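Local coordinates for protein putative methylthioribose-1-phosphate isomerase (Archaeoglobus fulgidus, PDB 1T5O) that probably catalyses the interconversion of 5-methylthioribose 1-phosphate and 5-methylthioribulose 1-phosphate, an isomerase step of methionine biosynthesis, at residues A[260-265]-A[319-324]; A[142-147]-A[228-233]; A[59-64]-A[75-80]; A[30-35]-A[81-86]. All blocks are in the same frame, centred on the assembly; numbering follows the deposited sequence.

Contact 1: A[260-265]-A[319-324]; sequences PFYVAA and ALITEY
A319 CB lies beside the CD1-CE1 edge of the Y262 ring, close to its plane, 3.7 Å from CE1, while the ethyl end of I321 closes in from further along the strand, its CD1 lying 3.9 Å from Y262 CB. With CG anti to its carbonyl carbon (chi1 -61°), the ring lies beside its own backbone N with that edge toward A319, and the alanine makes the hollow into which it settles. A264 CB continues this face, facing the broad flank of I321, whose side chain also meets M136 of helix 111-141. On the reverse face the bumps are fewer: L320 CD2 leans across to V263 CB at 4.0 Å. Strands 261-264 and 319-322 run parallel, neighbours in the central sheet of the Rossmann-like domain, with strand 228-231 flanking 261-264 on its other edge. The ladder has one weak rung, V263 N to A319 O (3.3 Å), and two firm ones, a nearly straight bond from I321 N to V263 O (2.8 Å, 173° at the hydrogen) and another from A265 N to I321 O. All touching residues are buried: the backbone hydrogen bonds satisfy peptide groups in the core, and the side chains add mainly apolar contacts.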
loop_
_atom_site.group_PDB
_atom_site.type_symbol
_atom_site.label_atom_id
_atom_site.label_comp_id
_atom_site.label_asym_id
_atom_site.label_seq_id
_atom_site.Cartn_x
_atom_site.Cartn_y
_atom_site.Cartn_z
ATOM N N PRO A 260 7.917 12.460 -16.553
ATOM C CA PRO A 260 6.937 12.121 -17.599
ATOM C C PRO A 260 6.035 10.976 -17.158
ATOM O O PRO A 260 6.524 9.965 -16.644
ATOM C CB PRO A 260 7.821 11.759 -18.812
ATOM C CG PRO A 260 9.064 12.669 -18.599
ATOM C CD PRO A 260 9.289 12.559 -17.093
ATOM N N PHE A 261 4.719 11.157 -17.329
ATOM C CA PHE A 261 3.733 10.144 -16.936
ATOM C C PHE A 261 2.957 9.728 -18.196
ATOM O O PHE A 261 2.221 10.518 -18.797
ATOM C CB PHE A 261 2.787 10.732 -15.868
ATOM C CG PHE A 261 1.804 9.738 -15.301
ATOM C CD1 PHE A 261 2.084 9.053 -14.113
ATOM C CD2 PHE A 261 0.566 9.530 -15.927
ATOM C CE1 PHE A 261 1.154 8.188 -13.546
ATOM C CE2 PHE A 261 -0.377 8.659 -15.364
ATOM C CZ PHE A 261 -0.086 7.990 -14.178
ATOM N N TYR A 262 3.152 8.489 -18.612
ATOM C CA TYR A 262 2.500 7.997 -19.820
ATOM C C TYR A 262 1.434 6.955 -19.541
ATOM O O TYR A 262 1.564 6.159 -18.613
ATOM C CB TYR A 262 3.557 7.385 -20.763
ATOM C CG TYR A 262 4.595 8.379 -21.207
ATOM C CD1 TYR A 262 4.230 9.517 -21.934
ATOM C CD2 TYR A 262 5.955 8.191 -20.886
ATOM C CE1 TYR A 262 5.178 10.432 -22.329
ATOM C CE2 TYR A 262 6.930 9.119 -21.280
ATOM C CZ TYR A 262 6.534 10.228 -21.998
ATOM O OH TYR A 262 7.468 11.127 -22.421
ATOM N N VAL A 263 0.376 6.978 -20.343
ATOM C CA VAL A 263 -0.682 5.986 -20.223
ATOM C C VAL A 263 -0.723 5.242 -21.571
ATOM O O VAL A 263 -0.908 5.848 -22.633
ATOM C CB VAL A 263 -2.076 6.627 -19.957
ATOM C CG1 VAL A 263 -3.116 5.536 -19.995
ATOM C CG2 VAL A 263 -2.097 7.334 -18.580
ATOM N N ALA A 264 -0.520 3.939 -21.528
ATOM C CA ALA A 264 -0.533 3.149 -22.755
ATOM C C ALA A 264 -1.894 2.460 -22.862
ATOM O O ALA A 264 -2.265 1.680 -21.983
ATOM C CB ALA A 264 0.607 2.093 -22.710
ATOM N N ALA A 265 -2.646 2.748 -23.922
ATOM C CA ALA A 265 -3.960 2.097 -24.093
ATOM C C ALA A 265 -4.413 2.184 -25.522
ATOM O O ALA A 265 -4.229 3.209 -26.157
ATOM C CB ALA A 265 -5.015 2.746 -23.203
ATOM N N ALA A 319 1.530 12.142 -22.134
ATOM C CA ALA A 319 1.106 11.702 -23.449
ATOM C C ALA A 319 0.412 10.359 -23.332
ATOM O O ALA A 319 0.655 9.604 -22.385
ATOM C CB ALA A 319 2.345 11.585 -24.405
ATOM N N LEU A 320 -0.444 10.068 -24.309
ATOM C CA LEU A 320 -1.148 8.803 -24.389
ATOM C C LEU A 320 -0.418 7.997 -25.486
ATOM O O LEU A 320 -0.110 8.522 -26.544
ATOM C CB LEU A 320 -2.621 9.048 -24.784
ATOM C CG LEU A 320 -3.419 9.960 -23.844
ATOM C CD1 LEU A 320 -4.766 10.314 -24.458
ATOM C CD2 LEU A 320 -3.607 9.275 -22.484
ATOM N N ILE A 321 -0.118 6.730 -25.211
ATOM C CA ILE A 321 0.544 5.875 -26.177
ATOM C C ILE A 321 -0.500 4.880 -26.673
ATOM O O ILE A 321 -0.937 4.027 -25.910
ATOM C CB ILE A 321 1.701 5.078 -25.533
ATOM C CG1 ILE A 321 2.716 6.029 -24.890
ATOM C CG2 ILE A 321 2.392 4.235 -26.607
ATOM C CD1 ILE A 321 3.752 5.302 -24.011
ATOM N N THR A 322 -0.864 4.971 -27.947
ATOM C CA THR A 322 -1.893 4.093 -28.531
ATOM C C THR A 322 -1.350 3.361 -29.770
ATOM O O THR A 322 -0.225 3.621 -30.184
ATOM C CB THR A 322 -3.133 4.941 -28.958
ATOM O OG1 THR A 322 -2.864 5.620 -30.198
ATOM C CG2 THR A 322 -3.467 5.985 -27.863
ATOM N N GLU A 323 -2.137 2.461 -30.365
ATOM C CA GLU A 323 -1.670 1.743 -31.558
ATOM C C GLU A 323 -1.778 2.647 -32.789
ATOM O O GLU A 323 -1.364 2.279 -33.898
ATOM C CB GLU A 323 -2.468 0.447 -31.784
ATOM C CG GLU A 323 -3.883 0.617 -32.369
ATOM C CD GLU A 323 -4.928 0.863 -31.295
ATOM O OE1 GLU A 323 -4.664 1.656 -30.361
ATOM O OE2 GLU A 323 -6.028 0.274 -31.404
ATOM N N TYR A 324 -2.338 3.832 -32.584
ATOM C CA TYR A 324 -2.493 4.819 -33.648
ATOM C C TYR A 324 -1.396 5.870 -33.534
ATOM O O TYR A 324 -1.285 6.767 -34.382
ATOM C CB TYR A 324 -3.859 5.507 -33.547
ATOM C CG TYR A 324 -4.999 4.679 -34.079
ATOM C CD1 TYR A 324 -5.546 4.949 -35.333
ATOM C CD2 TYR A 324 -5.537 3.630 -33.330
ATOM C CE1 TYR A 324 -6.620 4.194 -35.834
ATOM C CE2 TYR A 324 -6.595 2.863 -33.815
ATOM C CZ TYR A 324 -7.137 3.152 -35.073
ATOM O OH TYR A 324 -8.192 2.409 -35.569
#

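Contact 2: A[142-147]-A[228-233]; sequences ELLEDG and KVIVGA
K228 NZ is gripped by two carboxylates: E145 OE1 at 2.7 Å across this contact, and OD1 of D148, just past the end of 142-147. The setting is the end of an inner strand of a Rossmann-like sheet, where the loop leading from helix 111-141 to strand 149-152 passes the start of strand 228-231. The lysine chain, bent at chi2 and again at chi4, turns its amino group back to the loop and crosses the glutamate at about a right angle; the glutamate, itself bent at chi2, receives it nearly along the C-O axis of OE1. Two acidic partners would be expected to stabilise the protonated amine. D148 OD1 also takes the backbone N-H of E145, so one carboxylate oxygen serves both the lysine and the loop. Beneath this exposed bridge the contact becomes apolar and buried. L144 runs antiparallel to the aliphatic part of the lysine side chain and then meets I230 tip to tip. V170 of helix 167-176 touches both L144 and I230, so loop, strand and helix share one small apolar cluster. Within it, I230 CD1 sits 4.1 Å from each of the two methyls of L144, CD1 and CD2.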
loop_
_atom_site.group_PDB
_atom_site.type_symbol
_atom_site.label_atom_id
_atom_site.label_comp_id
_atom_site.label_asym_id
_atom_site.label_seq_id
_atom_site.Cartn_x
_atom_site.Cartn_y
_atom_site.Cartn_z
ATOM N N GLU A 142 9.737 4.827 -28.619
ATOM C CA GLU A 142 10.390 6.060 -29.024
ATOM C C GLU A 142 10.485 7.064 -27.865
ATOM O O GLU A 142 11.257 8.035 -27.946
ATOM C CB GLU A 142 9.635 6.710 -30.203
ATOM C CG GLU A 142 9.775 5.944 -31.540
ATOM C CD GLU A 142 11.236 5.635 -31.872
ATOM O OE1 GLU A 142 11.997 6.591 -32.134
ATOM O OE2 GLU A 142 11.632 4.444 -31.842
ATOM N N LEU A 143 9.703 6.836 -26.802
ATOM C CA LEU A 143 9.707 7.714 -25.610
ATOM C C LEU A 143 10.668 7.204 -24.535
ATOM O O LEU A 143 10.809 7.785 -23.463
ATOM C CB LEU A 143 8.305 7.790 -24.994
ATOM C CG LEU A 143 7.219 8.242 -25.954
ATOM C CD1 LEU A 143 5.854 8.094 -25.270
ATOM C CD2 LEU A 143 7.469 9.651 -26.397
ATOM N N LEU A 144 11.316 6.095 -24.821
ATOM C CA LEU A 144 12.226 5.519 -23.865
ATOM C C LEU A 144 13.654 5.621 -24.413
ATOM O O LEU A 144 13.887 5.427 -25.616
ATOM C CB LEU A 144 11.821 4.058 -23.639
ATOM C CG LEU A 144 11.211 3.629 -22.298
ATOM C CD1 LEU A 144 10.503 4.761 -21.607
ATOM C CD2 LEU A 144 10.316 2.419 -22.527
ATOM N N GLU A 145 14.592 5.922 -23.523
ATOM C CA GLU A 145 15.998 6.047 -23.873
ATOM C C GLU A 145 16.835 4.982 -23.152
ATOM O O GLU A 145 16.455 4.437 -22.100
ATOM C CB GLU A 145 16.506 7.457 -23.528
ATOM C CG GLU A 145 15.971 8.593 -24.458
ATOM C CD GLU A 145 14.489 8.964 -24.222
ATOM O OE1 GLU A 145 14.149 9.295 -23.079
ATOM O OE2 GLU A 145 13.665 8.936 -25.170
ATOM N N ASP A 146 17.981 4.664 -23.737
ATOM C CA ASP A 146 18.866 3.661 -23.145
ATOM C C ASP A 146 19.184 4.074 -21.703
ATOM O O ASP A 146 19.504 5.234 -21.447
ATOM C CB ASP A 146 20.143 3.558 -23.995
ATOM C CG ASP A 146 21.102 2.489 -23.488
ATOM O OD1 ASP A 146 20.675 1.339 -23.227
ATOM O OD2 ASP A 146 22.301 2.804 -23.363
ATOM N N GLY A 147 19.070 3.138 -20.764
ATOM C CA GLY A 147 19.372 3.447 -19.373
ATOM C C GLY A 147 18.189 3.919 -18.535
ATOM O O GLY A 147 18.290 4.076 -17.311
ATOM N N LYS A 228 10.785 7.728 -15.931
ATOM C CA LYS A 228 9.465 7.907 -16.507
ATOM C C LYS A 228 8.502 6.949 -15.853
ATOM O O LYS A 228 8.900 5.947 -15.269
ATOM C CB LYS A 228 9.454 7.602 -18.024
ATOM C CG LYS A 228 10.792 7.692 -18.777
ATOM C CD LYS A 228 10.606 8.604 -19.979
ATOM C CE LYS A 228 11.677 8.434 -21.022
ATOM N NZ LYS A 228 12.838 9.230 -20.742
ATOM N N VAL A 229 7.223 7.275 -15.965
ATOM C CA VAL A 229 6.182 6.416 -15.436
ATOM C C VAL A 229 5.354 5.962 -16.636
ATOM O O VAL A 229 5.048 6.772 -17.509
ATOM C CB VAL A 229 5.217 7.185 -14.481
ATOM C CG1 VAL A 229 4.131 6.238 -14.000
ATOM C CG2 VAL A 229 5.980 7.768 -13.279
ATOM N N ILE A 230 5.012 4.681 -16.696
ATOM C CA ILE A 230 4.124 4.204 -17.766
ATOM C C ILE A 230 3.102 3.264 -17.130
ATOM O O ILE A 230 3.461 2.275 -16.487
ATOM C CB ILE A 230 4.846 3.419 -18.926
ATOM C CG1 ILE A 230 6.009 4.232 -19.511
ATOM C CG2 ILE A 230 3.829 3.165 -20.065
ATOM C CD1 ILE A 230 6.763 3.498 -20.686
ATOM N N VAL A 231 1.829 3.606 -17.275
ATOM C CA VAL A 231 0.766 2.779 -16.724
ATOM C C VAL A 231 -0.228 2.464 -17.837
ATOM O O VAL A 231 -0.156 3.017 -18.945
ATOM C CB VAL A 231 -0.002 3.491 -15.567
ATOM C CG1 VAL A 231 0.951 3.746 -14.391
ATOM C CG2 VAL A 231 -0.638 4.791 -16.070
ATOM N N GLY A 232 -1.137 1.544 -17.559
ATOM C CA GLY A 232 -2.144 1.223 -18.555
ATOM C C GLY A 232 -3.394 2.015 -18.184
ATOM O O GLY A 232 -3.323 2.958 -17.375
ATOM N N ALA A 233 -4.530 1.635 -18.761
ATOM C CA ALA A 233 -5.794 2.312 -18.482
ATOM C C ALA A 233 -6.962 1.351 -18.584
ATOM O O ALA A 233 -6.951 0.427 -19.393
ATOM C CB ALA A 233 -6.023 3.432 -19.458
#

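Contact 3: A[59-64]-A[75-80]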
loop_
_atom_site.group_PDB
_atom_site.type_symbol
_atom_site.label_atom_id
_atom_site.label_comp_id
_atom_site.label_asym_id
_atom_site.label_seq_id
_atom_site.Cartn_x
_atom_site.Cartn_y
_atom_site.Cartn_z
ATOM N N ALA A 59 -16.166 -20.607 -29.598
ATOM C CA ALA A 59 -15.540 -21.694 -30.351
ATOM C C ALA A 59 -15.611 -22.945 -29.479
ATOM O O ALA A 59 -15.839 -24.062 -29.959
ATOM C CB ALA A 59 -14.095 -21.360 -30.670
ATOM N N LEU A 60 -15.422 -22.746 -28.183
ATOM C CA LEU A 60 -15.482 -23.840 -27.234
ATOM C C LEU A 60 -16.909 -24.390 -27.170
ATOM O O LEU A 60 -17.134 -25.583 -27.329
ATOM C CB LEU A 60 -15.042 -23.357 -25.844
ATOM C CG LEU A 60 -15.092 -24.363 -24.684
ATOM C CD1 LEU A 60 -14.340 -25.647 -25.061
ATOM C CD2 LEU A 60 -14.481 -23.734 -23.441
ATOM N N ALA A 61 -17.874 -23.519 -26.935
ATOM C CA ALA A 61 -19.265 -23.949 -26.842
ATOM C C ALA A 61 -19.725 -24.743 -28.067
ATOM O O ALA A 61 -20.569 -25.640 -27.953
ATOM C CB ALA A 61 -20.159 -22.747 -26.645
ATOM N N ALA A 62 -19.178 -24.409 -29.235
ATOM C CA ALA A 62 -19.547 -25.080 -30.477
ATOM C C ALA A 62 -18.830 -26.408 -30.670
ATOM O O ALA A 62 -19.156 -27.161 -31.588
ATOM C CB ALA A 62 -19.264 -24.167 -31.675
ATOM N N ARG A 63 -17.851 -26.684 -29.815
ATOM C CA ARG A 63 -17.089 -27.921 -29.908
ATOM C C ARG A 63 -17.341 -28.809 -28.692
ATOM O O ARG A 63 -17.096 -30.015 -28.732
ATOM C CB ARG A 63 -15.590 -27.606 -30.031
ATOM C CG ARG A 63 -15.186 -26.967 -31.357
ATOM C CD ARG A 63 -13.739 -26.481 -31.335
ATOM N NE ARG A 63 -13.245 -26.169 -32.675
ATOM C CZ ARG A 63 -13.723 -25.197 -33.449
ATOM N NH1 ARG A 63 -14.715 -24.421 -33.021
ATOM N NH2 ARG A 63 -13.223 -25.016 -34.665
ATOM N N GLU A 64 -17.837 -28.196 -27.620
ATOM C CA GLU A 64 -18.140 -28.883 -26.367
ATOM C C GLU A 64 -18.438 -30.355 -26.635
ATOM O O GLU A 64 -17.650 -31.232 -26.267
ATOM C CB GLU A 64 -19.338 -28.208 -25.705
ATOM C CG GLU A 64 -19.150 -27.904 -24.232
ATOM C CD GLU A 64 -19.478 -26.457 -23.886
ATOM O OE1 GLU A 64 -20.564 -25.969 -24.280
ATOM O OE2 GLU A 64 -18.648 -25.809 -23.212
ATOM N N GLU A 75 -28.530 -22.658 -31.862
ATOM C CA GLU A 75 -29.359 -22.354 -30.707
ATOM C C GLU A 75 -28.492 -22.436 -29.447
ATOM O O GLU A 75 -28.560 -21.569 -28.570
ATOM C CB GLU A 75 -30.520 -23.354 -30.623
ATOM C CG GLU A 75 -31.566 -23.006 -29.577
ATOM C CD GLU A 75 -32.737 -23.983 -29.554
ATOM O OE1 GLU A 75 -33.750 -23.665 -28.885
ATOM O OE2 GLU A 75 -32.647 -25.064 -30.193
ATOM N N HIS A 76 -27.671 -23.483 -29.369
ATOM C CA HIS A 76 -26.770 -23.691 -28.237
ATOM C C HIS A 76 -25.789 -22.516 -28.091
ATOM O O HIS A 76 -25.530 -22.044 -26.982
ATOM C CB HIS A 76 -25.983 -24.995 -28.418
ATOM C CG HIS A 76 -24.957 -25.238 -27.354
ATOM N ND1 HIS A 76 -25.287 -25.545 -26.049
ATOM C CD2 HIS A 76 -23.601 -25.211 -27.400
ATOM C CE1 HIS A 76 -24.183 -25.699 -25.339
ATOM N NE2 HIS A 76 -23.147 -25.502 -26.134
ATOM N N LEU A 77 -25.248 -22.045 -29.210
ATOM C CA LEU A 77 -24.304 -20.936 -29.157
ATOM C C LEU A 77 -24.933 -19.672 -28.566
ATOM O O LEU A 77 -24.305 -18.976 -27.761
ATOM C CB LEU A 77 -23.746 -20.643 -30.549
ATOM C CG LEU A 77 -22.913 -21.771 -31.159
ATOM C CD1 LEU A 77 -22.261 -21.278 -32.435
ATOM C CD2 LEU A 77 -21.848 -22.242 -30.169
ATOM N N LYS A 78 -26.170 -19.372 -28.952
ATOM C CA LYS A 78 -26.834 -18.182 -28.437
ATOM C C LYS A 78 -26.996 -18.304 -26.919
ATOM O O LYS A 78 -26.885 -17.322 -26.178
ATOM C CB LYS A 78 -28.193 -18.004 -29.121
ATOM C CG LYS A 78 -28.091 -17.721 -30.618
ATOM C CD LYS A 78 -29.465 -17.642 -31.288
ATOM C CE LYS A 78 -29.334 -17.372 -32.778
ATOM N NZ LYS A 78 -30.654 -17.288 -33.476
ATOM N N LYS A 79 -27.236 -19.528 -26.463
ATOM C CA LYS A 79 -27.403 -19.790 -25.042
ATOM C C LYS A 79 -26.062 -19.625 -24.323
ATOM O O LYS A 79 -25.986 -18.972 -23.276
ATOM C CB LYS A 79 -27.952 -21.208 -24.819
ATOM C CG LYS A 79 -29.416 -21.417 -25.257
ATOM C CD LYS A 79 -29.945 -22.831 -24.878
ATOM C CE LYS A 79 -29.171 -23.949 -25.588
ATOM N NZ LYS A 79 -29.659 -25.334 -25.286
ATOM N N ALA A 80 -25.012 -20.212 -24.893
ATOM C CA ALA A 80 -23.674 -20.127 -24.317
ATOM C C ALA A 80 -23.205 -18.668 -24.275
ATOM O O ALA A 80 -22.610 -18.232 -23.287
ATOM C CB ALA A 80 -22.697 -20.978 -25.130
#
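H76 and E64 meet at about a right angle, the carboxylate plane turned 84° from the imidazole ring. The histidine holds CG anti to its backbone N (chi1 176°), which swings the ring off helix 70-85 toward the end of helix 47-61 and presents NE2 edge-on. From there NE2 donates to E64 OE1 at 3.2 Å; the oxygen lies almost exactly in the ring plane and is met nearly head-on, although the N-H...O angle of 151° leaves the bond somewhat bent. The same edge of the ring passes A61 O, which lies 3.1 Å from H76 CD2.

Behind the ring, A61 and A80, the latter one turn on from H76, bring small side chains together. A61 turns its methyl toward A80, and the two CB atoms stand 3.4 Å apart, closer than two methyls normally sit. L77 works from the other flank: its CD2 branch reaches over to A62 CB at 3.6 Å and also touches A61 CB, while the rest of that side chain packs on V114 of helix 111-141 and on L102 and A105 of helix 92-105. This is helix-helix packing in the N-terminal helical part of the chain, joining the two arms that follow each other through a short connection, well away from the predicted substrate site.

E64 is divided between two tasks. OE1 takes the histidine, whereas OE2 accepts from V32 N at the start of helix 32-40. A carboxylate placed like this would be expected to favour a protonated H76, and it couples three helices through one side chain.

Contact 4: A[30-35]-A[81-86]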
loop_
_atom_site.group_PDB
_atom_site.type_symbol
_atom_site.label_atom_id
_atom_site.label_comp_id
_atom_site.label_asym_id
_atom_site.label_seq_id
_atom_site.Cartn_x
_atom_site.Cartn_y
_atom_site.Cartn_z
ATOM N N ARG A 30 -12.422 -27.103 -20.993
ATOM C CA ARG A 30 -13.063 -28.003 -21.942
ATOM C C ARG A 30 -14.560 -27.736 -22.027
ATOM O O ARG A 30 -15.255 -28.351 -22.834
ATOM C CB ARG A 30 -12.766 -29.472 -21.586
ATOM C CG ARG A 30 -12.505 -29.719 -20.111
ATOM C CD ARG A 30 -11.685 -30.989 -19.868
ATOM N NE ARG A 30 -11.327 -31.123 -18.453
ATOM C CZ ARG A 30 -10.490 -30.310 -17.804
ATOM N NH1 ARG A 30 -9.908 -29.297 -18.440
ATOM N NH2 ARG A 30 -10.244 -30.502 -16.511
ATOM N N ASN A 31 -15.051 -26.804 -21.210
ATOM C CA ASN A 31 -16.463 -26.432 -21.250
ATOM C C ASN A 31 -16.742 -24.996 -20.806
ATOM O O ASN A 31 -15.899 -24.337 -20.192
ATOM C CB ASN A 31 -17.326 -27.410 -20.424
ATOM C CG ASN A 31 -17.121 -27.278 -18.918
ATOM O OD1 ASN A 31 -17.281 -26.198 -18.345
ATOM N ND2 ASN A 31 -16.792 -28.394 -18.268
ATOM N N VAL A 32 -17.944 -24.535 -21.129
ATOM C CA VAL A 32 -18.412 -23.189 -20.811
ATOM C C VAL A 32 -18.206 -22.798 -19.358
ATOM O O VAL A 32 -17.653 -21.741 -19.061
ATOM C CB VAL A 32 -19.935 -23.028 -21.057
ATOM C CG1 VAL A 32 -20.229 -21.604 -21.505
ATOM C CG2 VAL A 32 -20.441 -24.066 -22.048
ATOM N N GLU A 33 -18.695 -23.647 -18.461
ATOM C CA GLU A 33 -18.610 -23.395 -17.033
ATOM C C GLU A 33 -17.186 -23.201 -16.526
ATOM O O GLU A 33 -16.943 -22.331 -15.688
ATOM C CB GLU A 33 -19.300 -24.527 -16.261
ATOM C CG GLU A 33 -20.777 -24.702 -16.622
ATOM C CD GLU A 33 -21.421 -25.904 -15.938
ATOM O OE1 GLU A 33 -20.897 -27.036 -16.090
ATOM O OE2 GLU A 33 -22.456 -25.717 -15.253
ATOM N N GLU A 34 -16.249 -23.993 -17.036
ATOM C CA GLU A 34 -14.862 -23.877 -16.603
ATOM C C GLU A 34 -14.274 -22.510 -16.931
ATOM O O GLU A 34 -13.620 -21.879 -16.096
ATOM C CB GLU A 34 -14.018 -24.970 -17.245
ATOM C CG GLU A 34 -14.496 -26.361 -16.889
ATOM C CD GLU A 34 -13.487 -27.423 -17.251
ATOM O OE1 GLU A 34 -12.976 -27.393 -18.387
ATOM O OE2 GLU A 34 -13.210 -28.290 -16.399
ATOM N N LEU A 35 -14.509 -22.056 -18.154
ATOM C CA LEU A 35 -14.014 -20.765 -18.581
ATOM C C LEU A 35 -14.654 -19.713 -17.694
ATOM O O LEU A 35 -13.979 -18.825 -17.168
ATOM C CB LEU A 35 -14.394 -20.523 -20.043
ATOM C CG LEU A 35 -13.947 -19.212 -20.696
ATOM C CD1 LEU A 35 -12.420 -19.064 -20.646
ATOM C CD2 LEU A 35 -14.450 -19.190 -22.137
ATOM N N ALA A 81 -23.484 -17.924 -25.347
ATOM C CA ALA A 81 -23.115 -16.515 -25.437
ATOM C C ALA A 81 -23.773 -15.762 -24.286
ATOM O O ALA A 81 -23.143 -14.934 -23.632
ATOM C CB ALA A 81 -23.581 -15.944 -26.763
ATOM N N ASP A 82 -25.054 -16.055 -24.061
ATOM C CA ASP A 82 -25.851 -15.448 -22.990
ATOM C C ASP A 82 -25.277 -15.806 -21.623
ATOM O O ASP A 82 -25.135 -14.955 -20.741
ATOM C CB ASP A 82 -27.301 -15.951 -23.052
ATOM C CG ASP A 82 -28.139 -15.216 -24.086
ATOM O OD1 ASP A 82 -27.564 -14.474 -24.915
ATOM O OD2 ASP A 82 -29.381 -15.388 -24.074
ATOM N N PHE A 83 -24.954 -17.084 -21.455
ATOM C CA PHE A 83 -24.397 -17.550 -20.202
ATOM C C PHE A 83 -23.039 -16.928 -19.891
ATOM O O PHE A 83 -22.804 -16.480 -18.766
ATOM C CB PHE A 83 -24.278 -19.073 -20.220
ATOM C CG PHE A 83 -23.353 -19.617 -19.174
ATOM C CD1 PHE A 83 -21.997 -19.777 -19.442
ATOM C CD2 PHE A 83 -23.831 -19.950 -17.913
ATOM C CE1 PHE A 83 -21.135 -20.261 -18.476
ATOM C CE2 PHE A 83 -22.970 -20.438 -16.939
ATOM C CZ PHE A 83 -21.620 -20.593 -17.222
ATOM N N LEU A 84 -22.140 -16.904 -20.876
ATOM C CA LEU A 84 -20.811 -16.347 -20.641
ATOM C C LEU A 84 -20.813 -14.853 -20.384
ATOM O O LEU A 84 -20.093 -14.378 -19.508
ATOM C CB LEU A 84 -19.861 -16.664 -21.803
ATOM C CG LEU A 84 -19.067 -17.967 -21.662
ATOM C CD1 LEU A 84 -18.228 -18.208 -22.908
ATOM C CD2 LEU A 84 -18.179 -17.890 -20.432
ATOM N N ALA A 85 -21.615 -14.106 -21.135
ATOM C CA ALA A 85 -21.668 -12.664 -20.945
ATOM C C ALA A 85 -22.224 -12.321 -19.558
ATOM O O ALA A 85 -21.838 -11.315 -18.954
ATOM C CB ALA A 85 -22.510 -12.016 -22.044
ATOM N N SER A 86 -23.114 -13.174 -19.053
ATOM C CA SER A 86 -23.710 -12.964 -17.741
ATOM C C SER A 86 -22.680 -13.090 -16.609
ATOM O O SER A 86 -22.942 -12.669 -15.480
ATOM C CB SER A 86 -24.876 -13.940 -17.514
ATOM O OG SER A 86 -24.436 -15.270 -17.282
#
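V32 CG1 presses against the ring of F83, 3.3 Å from CD1 and 3.4 Å from CE1, and the same CG1 also meets L84 CG at 3.8 Å. That valine methyl is the dense point of the contact, shared by two neighbouring side chains of helix 70-85. The phenylalanine reaches it with CG anti to its own backbone N (chi1 163°), and the two side chains cross obliquely. Deeper in, L35 one turn further along meets L84 at about a right angle, CD2 to CD1 at 4.0 Å; L84 also touches I98 of helix 92-105, and A36 lies against both F83 and L84. The geometry is that of the first turn of one helix packed against the last turn of another, in the helical N-terminal part of the chain. N31 is the N-cap of helix 32-40: its OD1 accepts from E34 N at 2.8 Å. On the solvent side the fit is slacker. The far end of the F83 ring, CZ, is 4.1 Å from E33 CA, and the exposed glutamate runs along the outer margin, its CB bond directed away from F83 and its CG 4.2 Å from CZ.

How the contacts relate
From the N terminus, residues 30-35 begin helix 32-40, and the chain passes through helix 47-61 before turning into helix 70-85. Contact 3 closes the short connection between those two helices, and it sits within the longer loop that contact 4 closes onto the next turns of helix 70-85. The pair, with centres 9 Å apart, therefore ties three helices of the N-terminal part together. Only later does contact 2 close, bringing the loop after helix 111-141 to strand 228-231; contact 1 follows in series, joining strands 261-264 and 319-322. Strands 228-231 and 261-264 are neighbours, so contacts 1 and 2 share one sheet, across the chain's centre from contacts 3 and 4.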